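Local coordinates for protein transcriptional regulator (Enterococcus faecalis, PDB 3QFI) that belongs to the LytR-CpsA-Psr family of bacterial proteins and is named a transcriptional regulator, its precise role being uncertain, at residues V126-T134 against A154-D162; Y235-V246 against Y279-D288. All blocks are in the same frame, centred on the assembly; numbering follows the deposited sequence.

In the fold
Contact 1 and contact 2 lie in separate parts of one chain, their centres 29 Å apart and their nearest atoms about 8 Å apart, and they share no helix or strand. Each sets a strand of a two-stranded antiparallel sheet, with the loop beyond it in contact 1, against the end of a helix and the chain that follows. In contact 1 Val126, Tyr155, Glu132 and Met158 are buried while Phe133 and Thr134 are exposed, and no hydrogen bond crosses it. Contact 2, farther from the centre of the chain, buries Ala237, Val246 and Ala285 within an exposed rim and instead uses backbone pairing: the tail after helix 269-280 bonds to strand 234-238.

Contact 1 of 2, residues V126-T134 against A154-D162; sequences VDNTIGEFT and AYARMRHED
Val126 lays its CG2 methyl over one face of the Tyr155 ring, 4.0 Å from the ring centroid and only 16° off the normal, a CH-pi contact displaced a little toward the rim. The two side chains run past each other in opposite directions. Tyr155 reaches the strand because its CG is anti to the backbone N (chi1 -175°), which carries the ring away from helix 150-156; a flat ring suits this place because it offers a face to a branched valine while its OH bonds to Glu175.

Past the turn at Gly131, Glu132 lies against the loop after helix 150-156. Its chain bends at chi2, directing the carboxylate across Met158, with OE2 3.6 Å from CE of that methionine. Met158, long and flexible, is itself bent, and its SD accepts a weak hydrogen bond from His160 N (3.2 Å). Glu132 and Glu161 meet through their aliphatic parts, and their carboxylates diverge: OE2 of Glu132 is 6.9 Å from OE2 of Glu161, which probably eases their mutual repulsion. Glu161 instead brings OE2 obliquely to the Phe133 ring, 3.4 Å from CE1, with the two planes 39° apart, and the same OE2 lies 3.7 Å from CG2 of Thr134. CD1 of Ile130 lies 3.7 Å from OD1 of Asp162.

Helix 166-184 packs against residues 154-162, where Arg172 bonds to the backbone O of both Tyr155 and Met158. Strand 145-147 pairs with strand 124-128, and its Leu147 touches both Val126 and Tyr155, joining the small sheet to the end of helix 150-156.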
loop_
_atom_site.group_PDB
_atom_site.type_symbol
_atom_site.label_atom_id
_atom_site.label_comp_id
_atom_site.label_asym_id
_atom_site.label_seq_id
_atom_site.Cartn_x
_atom_site.Cartn_y
_atom_site.Cartn_z
ATOM N N VAL A 126 -11.414 1.199 15.065
ATOM C CA VAL A 126 -10.180 0.426 15.123
ATOM C C VAL A 126 -9.874 0.085 16.571
ATOM O O VAL A 126 -10.510 0.611 17.488
ATOM C CB VAL A 126 -8.968 1.206 14.558
ATOM C CG1 VAL A 126 -9.256 1.667 13.140
ATOM C CG2 VAL A 126 -8.635 2.381 15.454
ATOM N N ASP A 127 -8.897 -0.797 16.768
ATOM C CA ASP A 127 -8.477 -1.194 18.106
ATOM C C ASP A 127 -7.070 -0.653 18.378
ATOM O O ASP A 127 -6.073 -1.253 17.972
ATOM C CB ASP A 127 -8.470 -2.714 18.237
ATOM C CG ASP A 127 -8.281 -3.171 19.672
ATOM O OD1 ASP A 127 -7.329 -2.695 20.332
ATOM O OD2 ASP A 127 -9.082 -4.010 20.140
ATOM N N ASN A 128 -6.998 0.485 19.060
ATOM C CA ASN A 128 -5.720 1.107 19.384
ATOM C C ASN A 128 -5.016 0.315 20.482
ATOM O O ASN A 128 -5.346 0.461 21.657
ATOM C CB ASN A 128 -5.943 2.549 19.852
ATOM C CG ASN A 128 -4.645 3.287 20.112
ATOM O OD1 ASN A 128 -4.644 4.418 20.595
ATOM N ND2 ASN A 128 -3.530 2.652 19.784
ATOM N N THR A 129 -4.049 -0.519 20.097
ATOM C CA THR A 129 -3.298 -1.333 21.054
ATOM C C THR A 129 -2.150 -0.563 21.690
ATOM O O THR A 129 -1.397 -1.101 22.499
ATOM C CB THR A 129 -2.708 -2.595 20.391
ATOM O OG1 THR A 129 -1.850 -3.267 21.325
ATOM C CG2 THR A 129 -1.900 -2.224 19.160
ATOM N N ILE A 130 -2.019 0.703 21.313
ATOM C CA ILE A 130 -0.968 1.560 21.841
ATOM C C ILE A 130 -1.598 2.585 22.793
ATOM O O ILE A 130 -1.769 2.311 23.980
ATOM C CB ILE A 130 -0.239 2.301 20.698
ATOM C CG1 ILE A 130 -0.023 1.358 19.505
ATOM C CG2 ILE A 130 1.088 2.839 21.200
ATOM C CD1 ILE A 130 0.711 0.055 19.834
ATOM N N GLY A 131 -1.950 3.759 22.266
ATOM C CA GLY A 131 -2.565 4.792 23.084
ATOM C C GLY A 131 -1.774 6.085 23.171
ATOM O O GLY A 131 -1.738 6.706 24.232
ATOM N N GLU A 132 -1.154 6.497 22.062
ATOM C CA GLU A 132 -0.354 7.726 22.027
ATOM C C GLU A 132 -1.211 8.965 22.242
ATOM O O GLU A 132 -2.369 8.863 22.640
ATOM C CB GLU A 132 0.396 7.857 20.692
ATOM C CG GLU A 132 -0.472 8.189 19.476
ATOM C CD GLU A 132 -1.149 6.973 18.888
ATOM O OE1 GLU A 132 -1.993 7.140 17.981
ATOM O OE2 GLU A 132 -0.832 5.847 19.328
ATOM N N PHE A 133 -0.637 10.135 21.977
ATOM C CA PHE A 133 -1.354 11.398 22.154
ATOM C C PHE A 133 -0.654 12.535 21.418
ATOM O O PHE A 133 -0.848 13.706 21.745
ATOM C CB PHE A 133 -1.449 11.759 23.645
ATOM C CG PHE A 133 -0.134 12.189 24.256
ATOM C CD1 PHE A 133 0.940 11.303 24.338
ATOM C CD2 PHE A 133 0.029 13.485 24.744
ATOM C CE1 PHE A 133 2.158 11.700 24.898
ATOM C CE2 PHE A 133 1.242 13.893 25.306
ATOM C CZ PHE A 133 2.309 12.997 25.381
ATOM N N THR A 134 0.163 12.181 20.431
ATOM C CA THR A 134 0.899 13.172 19.659
ATOM C C THR A 134 0.458 13.207 18.196
ATOM O O THR A 134 0.160 14.273 17.649
ATOM C CB THR A 134 2.433 12.901 19.734
ATOM O OG1 THR A 134 3.140 13.867 18.942
ATOM C CG2 THR A 134 2.756 11.490 19.238
ATOM N N ALA A 154 -3.831 11.007 12.701
ATOM C CA ALA A 154 -2.842 10.756 13.741
ATOM C C ALA A 154 -2.579 9.259 13.905
ATOM O O ALA A 154 -1.431 8.837 13.973
ATOM C CB ALA A 154 -3.307 11.368 15.061
ATOM N N TYR A 155 -3.648 8.466 13.944
ATOM C CA TYR A 155 -3.552 7.020 14.093
ATOM C C TYR A 155 -2.761 6.389 12.950
ATOM O O TYR A 155 -2.033 5.416 13.142
ATOM C CB TYR A 155 -4.956 6.397 14.145
ATOM C CG TYR A 155 -4.953 4.903 14.422
ATOM C CD1 TYR A 155 -4.618 4.412 15.686
ATOM C CD2 TYR A 155 -5.224 3.975 13.402
ATOM C CE1 TYR A 155 -4.542 3.034 15.932
ATOM C CE2 TYR A 155 -5.147 2.588 13.642
ATOM C CZ TYR A 155 -4.799 2.139 14.915
ATOM O OH TYR A 155 -4.661 0.799 15.166
ATOM N N ALA A 156 -2.914 6.946 11.756
ATOM C CA ALA A 156 -2.222 6.441 10.579
ATOM C C ALA A 156 -0.776 6.917 10.554
ATOM O O ALA A 156 0.114 6.197 10.115
ATOM C CB ALA A 156 -2.946 6.907 9.322
ATOM N N ARG A 157 -0.552 8.136 11.032
ATOM C CA ARG A 157 0.785 8.713 11.056
ATOM C C ARG A 157 1.292 8.785 12.486
ATOM O O ARG A 157 0.786 9.559 13.294
ATOM C CB ARG A 157 0.761 10.118 10.450
ATOM C CG ARG A 157 2.132 10.735 10.240
ATOM C CD ARG A 157 2.018 12.141 9.659
ATOM N NE ARG A 157 3.311 12.672 9.222
ATOM C CZ ARG A 157 4.377 12.802 10.008
ATOM N NH1 ARG A 157 4.317 12.440 11.282
ATOM N NH2 ARG A 157 5.506 13.297 9.517
ATOM N N MET A 158 2.291 7.971 12.796
ATOM C CA MET A 158 2.872 7.945 14.128
ATOM C C MET A 158 3.911 6.844 14.117
ATOM O O MET A 158 3.599 5.686 13.823
ATOM C CB MET A 158 1.797 7.663 15.180
ATOM C CG MET A 158 2.260 7.846 16.615
ATOM S SD MET A 158 3.467 6.614 17.117
ATOM C CE MET A 158 2.407 5.353 17.789
ATOM N N ARG A 159 5.149 7.216 14.433
ATOM C CA ARG A 159 6.273 6.282 14.430
ATOM C C ARG A 159 7.179 6.546 15.631
ATOM O O ARG A 159 8.398 6.387 15.544
ATOM C CB ARG A 159 7.069 6.464 13.127
ATOM C CG ARG A 159 8.026 5.332 12.765
ATOM C CD ARG A 159 8.708 5.600 11.418
ATOM N NE ARG A 159 7.738 5.998 10.398
ATOM C CZ ARG A 159 8.038 6.261 9.129
ATOM N NH1 ARG A 159 9.291 6.170 8.700
ATOM N NH2 ARG A 159 7.077 6.623 8.286
ATOM N N HIS A 160 6.595 6.956 16.749
ATOM C CA HIS A 160 7.393 7.240 17.935
ATOM C C HIS A 160 6.855 6.511 19.153
ATOM O O HIS A 160 7.577 5.763 19.812
ATOM C CB HIS A 160 7.421 8.748 18.199
ATOM C CG HIS A 160 8.006 9.543 17.075
ATOM N ND1 HIS A 160 9.305 9.375 16.643
ATOM C CD2 HIS A 160 7.469 10.502 16.286
ATOM C CE1 HIS A 160 9.541 10.196 15.635
ATOM N NE2 HIS A 160 8.444 10.891 15.399
ATOM N N GLU A 161 5.578 6.739 19.441
ATOM C CA GLU A 161 4.921 6.106 20.575
ATOM C C GLU A 161 4.660 4.624 20.317
ATOM O O GLU A 161 3.960 3.977 21.089
ATOM C CB GLU A 161 3.592 6.801 20.868
ATOM C CG GLU A 161 3.569 7.565 22.180
ATOM C CD GLU A 161 4.308 8.888 22.101
ATOM O OE1 GLU A 161 5.503 8.884 21.695
ATOM O OE2 GLU A 161 3.698 9.931 22.452
ATOM N N ASP A 162 5.213 4.095 19.227
ATOM C CA ASP A 162 5.035 2.690 18.888
ATOM C C ASP A 162 6.334 1.903 18.975
ATOM O O ASP A 162 7.279 2.139 18.221
ATOM C CB ASP A 162 4.457 2.534 17.478
ATOM C CG ASP A 162 4.374 1.076 17.038
ATOM O OD1 ASP A 162 3.811 0.256 17.788
ATOM O OD2 ASP A 162 4.865 0.751 15.941
#

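Contact 2 of 2, residues Y235-V246 against Y279-D288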
loop_
_atom_site.group_PDB
_atom_site.type_symbol
_atom_site.label_atom_id
_atom_site.label_comp_id
_atom_site.label_asym_id
_atom_site.label_seq_id
_atom_site.Cartn_x
_atom_site.Cartn_y
_atom_site.Cartn_z
ATOM N N TYR A 235 16.429 -7.100 5.461
ATOM C CA TYR A 235 17.498 -6.996 6.446
ATOM C C TYR A 235 17.931 -5.544 6.560
ATOM O O TYR A 235 17.751 -4.758 5.627
ATOM C CB TYR A 235 18.703 -7.836 6.015
ATOM C CG TYR A 235 18.414 -9.306 5.845
ATOM C CD1 TYR A 235 18.191 -10.130 6.954
ATOM C CD2 TYR A 235 18.365 -9.878 4.568
ATOM C CE1 TYR A 235 17.927 -11.490 6.800
ATOM C CE2 TYR A 235 18.104 -11.235 4.395
ATOM C CZ TYR A 235 17.881 -12.039 5.522
ATOM O OH TYR A 235 17.597 -13.378 5.348
ATOM N N SER A 236 18.512 -5.195 7.701
ATOM C CA SER A 236 19.002 -3.841 7.925
ATOM C C SER A 236 20.297 -3.661 7.125
ATOM O O SER A 236 21.070 -4.609 6.988
ATOM C CB SER A 236 19.299 -3.639 9.411
ATOM O OG SER A 236 18.705 -4.664 10.184
ATOM N N ALA A 237 20.535 -2.460 6.603
ATOM C CA ALA A 237 21.755 -2.200 5.843
ATOM C C ALA A 237 22.098 -0.720 5.757
ATOM O O ALA A 237 21.295 0.145 6.113
ATOM C CB ALA A 237 21.650 -2.792 4.438
ATOM N N THR A 238 23.303 -0.428 5.285
ATOM C CA THR A 238 23.737 0.950 5.169
ATOM C C THR A 238 24.814 1.045 4.112
ATOM O O THR A 238 25.703 0.202 4.062
ATOM C CB THR A 238 24.268 1.449 6.514
ATOM O OG1 THR A 238 23.246 1.278 7.504
ATOM C CG2 THR A 238 24.630 2.918 6.436
ATOM N N ILE A 239 24.722 2.057 3.256
ATOM C CA ILE A 239 25.703 2.243 2.197
ATOM C C ILE A 239 26.581 3.453 2.482
ATOM O O ILE A 239 27.669 3.322 3.039
ATOM C CB ILE A 239 25.021 2.433 0.837
ATOM C CG1 ILE A 239 24.053 1.283 0.584
ATOM C CG2 ILE A 239 26.062 2.443 -0.271
ATOM C CD1 ILE A 239 24.712 -0.070 0.609
ATOM N N ASP A 240 26.115 4.631 2.088
ATOM C CA ASP A 240 26.871 5.848 2.332
ATOM C C ASP A 240 26.316 6.537 3.574
ATOM O O ASP A 240 25.813 7.654 3.505
ATOM C CB ASP A 240 26.804 6.790 1.114
ATOM C CG ASP A 240 25.378 7.000 0.591
ATOM O OD1 ASP A 240 25.163 7.984 -0.162
ATOM O OD2 ASP A 240 24.479 6.181 0.915
ATOM N N ASP A 241 26.418 5.856 4.712
ATOM C CA ASP A 241 25.929 6.370 5.985
ATOM C C ASP A 241 24.406 6.506 5.954
ATOM O O ASP A 241 23.798 7.107 6.848
ATOM C CB ASP A 241 26.571 7.725 6.315
ATOM C CG ASP A 241 28.107 7.670 6.335
ATOM O OD1 ASP A 241 28.677 6.552 6.424
ATOM O OD2 ASP A 241 28.746 8.751 6.275
ATOM N N ILE A 242 23.790 5.945 4.916
ATOM C CA ILE A 242 22.337 5.987 4.797
ATOM C C ILE A 242 21.788 4.606 5.084
ATOM O O ILE A 242 22.368 3.615 4.670
ATOM C CB ILE A 242 21.914 6.411 3.404
ATOM C CG1 ILE A 242 22.426 7.829 3.137
ATOM C CG2 ILE A 242 20.394 6.331 3.274
ATOM C CD1 ILE A 242 21.988 8.368 1.803
ATOM N N TYR A 243 20.678 4.550 5.808
ATOM C CA TYR A 243 20.058 3.281 6.173
ATOM C C TYR A 243 19.143 2.719 5.092
ATOM O O TYR A 243 18.141 3.341 4.735
ATOM C CB TYR A 243 19.244 3.441 7.463
ATOM C CG TYR A 243 18.280 2.302 7.730
ATOM C CD1 TYR A 243 18.707 1.118 8.312
ATOM C CD2 TYR A 243 16.938 2.397 7.357
ATOM C CE1 TYR A 243 17.818 0.055 8.517
ATOM C CE2 TYR A 243 16.051 1.344 7.556
ATOM C CZ TYR A 243 16.496 0.179 8.134
ATOM O OH TYR A 243 15.611 -0.860 8.324
ATOM N N TYR A 244 19.481 1.549 4.563
ATOM C CA TYR A 244 18.626 0.927 3.558
ATOM C C TYR A 244 18.204 -0.416 4.083
ATOM O O TYR A 244 18.726 -0.893 5.080
ATOM C CB TYR A 244 19.351 0.698 2.235
ATOM C CG TYR A 244 19.889 1.932 1.584
ATOM C CD1 TYR A 244 21.092 2.491 2.001
ATOM C CD2 TYR A 244 19.216 2.526 0.519
ATOM C CE1 TYR A 244 21.613 3.598 1.375
ATOM C CE2 TYR A 244 19.737 3.647 -0.117
ATOM C CZ TYR A 244 20.938 4.173 0.320
ATOM O OH TYR A 244 21.473 5.275 -0.295
ATOM N N GLN A 245 17.251 -1.027 3.400
ATOM C CA GLN A 245 16.765 -2.342 3.777
ATOM C C GLN A 245 16.890 -3.250 2.550
ATOM O O GLN A 245 16.276 -2.990 1.507
ATOM C CB GLN A 245 15.308 -2.244 4.239
ATOM C CG GLN A 245 14.645 -3.568 4.548
ATOM C CD GLN A 245 13.231 -3.389 5.053
ATOM O OE1 GLN A 245 12.365 -4.233 4.817
ATOM N NE2 GLN A 245 12.987 -2.282 5.760
ATOM N N VAL A 246 17.708 -4.293 2.666
ATOM C CA VAL A 246 17.898 -5.222 1.559
ATOM C C VAL A 246 16.972 -6.396 1.767
ATOM O O VAL A 246 17.088 -7.116 2.757
ATOM C CB VAL A 246 19.328 -5.763 1.479
ATOM C CG1 VAL A 246 19.433 -6.754 0.331
ATOM C CG2 VAL A 246 20.305 -4.631 1.289
ATOM N N TYR A 279 20.157 -9.191 -4.656
ATOM C CA TYR A 279 20.546 -9.338 -3.254
ATOM C C TYR A 279 22.048 -9.550 -3.048
ATOM O O TYR A 279 22.632 -9.003 -2.115
ATOM C CB TYR A 279 19.742 -10.478 -2.598
ATOM C CG TYR A 279 20.337 -10.998 -1.296
ATOM C CD1 TYR A 279 21.286 -12.019 -1.307
ATOM C CD2 TYR A 279 19.985 -10.445 -0.055
ATOM C CE1 TYR A 279 21.872 -12.479 -0.128
ATOM C CE2 TYR A 279 20.579 -10.906 1.135
ATOM C CZ TYR A 279 21.523 -11.921 1.076
ATOM O OH TYR A 279 22.171 -12.363 2.199
ATOM N N ASN A 280 22.671 -10.329 -3.927
ATOM C CA ASN A 280 24.101 -10.595 -3.819
ATOM C C ASN A 280 24.997 -9.395 -4.011
ATOM O O ASN A 280 26.075 -9.318 -3.423
ATOM C CB ASN A 280 24.522 -11.677 -4.800
ATOM C CG ASN A 280 24.093 -13.034 -4.347
ATOM O OD1 ASN A 280 24.230 -13.377 -3.163
ATOM N ND2 ASN A 280 23.568 -13.828 -5.274
ATOM N N GLN A 281 24.559 -8.457 -4.834
ATOM C CA GLN A 281 25.364 -7.283 -5.080
ATOM C C GLN A 281 25.207 -6.234 -3.987
ATOM O O GLN A 281 25.837 -5.183 -4.050
ATOM C CB GLN A 281 25.005 -6.678 -6.437
ATOM C CG GLN A 281 23.645 -6.036 -6.487
ATOM C CD GLN A 281 23.358 -5.374 -7.812
ATOM O OE1 GLN A 281 23.145 -6.047 -8.804
ATOM N NE2 GLN A 281 23.376 -4.045 -7.838
ATOM N N PHE A 282 24.387 -6.514 -2.977
ATOM C CA PHE A 282 24.161 -5.549 -1.897
ATOM C C PHE A 282 24.175 -6.164 -0.506
ATOM O O PHE A 282 23.944 -5.467 0.489
ATOM C CB PHE A 282 22.822 -4.838 -2.096
ATOM C CG PHE A 282 22.816 -3.869 -3.242
ATOM C CD1 PHE A 282 23.658 -2.763 -3.244
ATOM C CD2 PHE A 282 21.964 -4.056 -4.321
ATOM C CE1 PHE A 282 23.651 -1.863 -4.304
ATOM C CE2 PHE A 282 21.953 -3.159 -5.382
ATOM C CZ PHE A 282 22.799 -2.057 -5.374
ATOM N N SER A 283 24.440 -7.466 -0.434
ATOM C CA SER A 283 24.457 -8.151 0.847
ATOM C C SER A 283 25.627 -7.679 1.729
ATOM O O SER A 283 25.561 -7.769 2.962
ATOM C CB SER A 283 24.520 -9.667 0.632
ATOM O OG SER A 283 25.786 -10.055 0.132
ATOM N N TYR A 284 26.682 -7.162 1.099
ATOM C CA TYR A 284 27.864 -6.665 1.829
ATOM C C TYR A 284 27.499 -5.468 2.707
ATOM O O TYR A 284 28.307 -5.010 3.507
ATOM C CB TYR A 284 28.967 -6.235 0.838
ATOM C CG TYR A 284 28.648 -4.948 0.094
ATOM C CD1 TYR A 284 29.045 -3.705 0.598
ATOM C CD2 TYR A 284 27.908 -4.969 -1.087
ATOM C CE1 TYR A 284 28.713 -2.521 -0.055
ATOM C CE2 TYR A 284 27.566 -3.789 -1.748
ATOM C CZ TYR A 284 27.973 -2.574 -1.231
ATOM O OH TYR A 284 27.645 -1.417 -1.894
ATOM N N ALA A 285 26.291 -4.947 2.525
ATOM C CA ALA A 285 25.830 -3.801 3.292
ATOM C C ALA A 285 24.935 -4.216 4.460
ATOM O O ALA A 285 24.665 -3.417 5.354
ATOM C CB ALA A 285 25.074 -2.837 2.383
ATOM N N VAL A 286 24.449 -5.451 4.450
ATOM C CA VAL A 286 23.600 -5.910 5.538
ATOM C C VAL A 286 24.370 -5.739 6.849
ATOM O O VAL A 286 25.577 -5.984 6.893
ATOM C CB VAL A 286 23.227 -7.408 5.387
ATOM C CG1 VAL A 286 22.415 -7.851 6.581
ATOM C CG2 VAL A 286 22.439 -7.637 4.112
ATOM N N THR A 287 23.667 -5.318 7.902
ATOM C CA THR A 287 24.258 -5.113 9.231
ATOM C C THR A 287 23.748 -6.167 10.225
ATOM O O THR A 287 24.012 -6.074 11.423
ATOM C CB THR A 287 23.910 -3.706 9.810
ATOM O OG1 THR A 287 24.168 -2.689 8.829
ATOM C CG2 THR A 287 24.756 -3.412 11.051
ATOM N N ASP A 288 23.006 -7.158 9.733
ATOM C CA ASP A 288 22.491 -8.225 10.604
ATOM C C ASP A 288 23.532 -9.330 10.777
ATOM O O ASP A 288 23.272 -10.491 10.450
ATOM C CB ASP A 288 21.219 -8.866 10.035
ATOM C CG ASP A 288 20.656 -9.935 10.958
ATOM O OD1 ASP A 288 20.005 -10.892 10.475
ATOM O OD2 ASP A 288 20.865 -9.807 12.184
#
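Ala237 and Val286 face each other as a non-hydrogen-bonded antiparallel pair, the single bridge between hairpin and C-terminal tail. Two backbone bonds flank it: Thr287 N gives to Ser236 O (2.8 Å, N-H...O 161°), and Thr238 N gives to Ala285 O over a longer 3.3 Å (147°). Both donors stand above the acceptor's carbonyl plane. Between them, Val286 CA makes a CA-H...O contact with Ser236 O (3.2 Å). Within the hairpin Ala237 O accepts Tyr244 N, and Ala237 N gives a weak bond to Tyr244 O; Ala237 O also accepts Thr238 OG1, 2.7 Å away, and its two donors arrive from opposite faces.

Ala237 and Ala285 suit this place because a single methyl on each packs close beside the paired backbones; CB of Ala237 is 4.0 Å from CB of Ala285. The CG1 of Val246, a beta-branched residue suited to a strand, is anti to its backbone N (chi1 178°) and meets CD2 of Tyr279 at 3.8 Å, the side chains crossing at about a right angle. Tyr235 packs CB on Val286 CG1 (3.8 Å) while its OH bonds to Asp248.

Both hydrogen bonds across the contact join backbone atoms, so the pairing depends little on side-chain polarity, while the apolar side chains pack beside it.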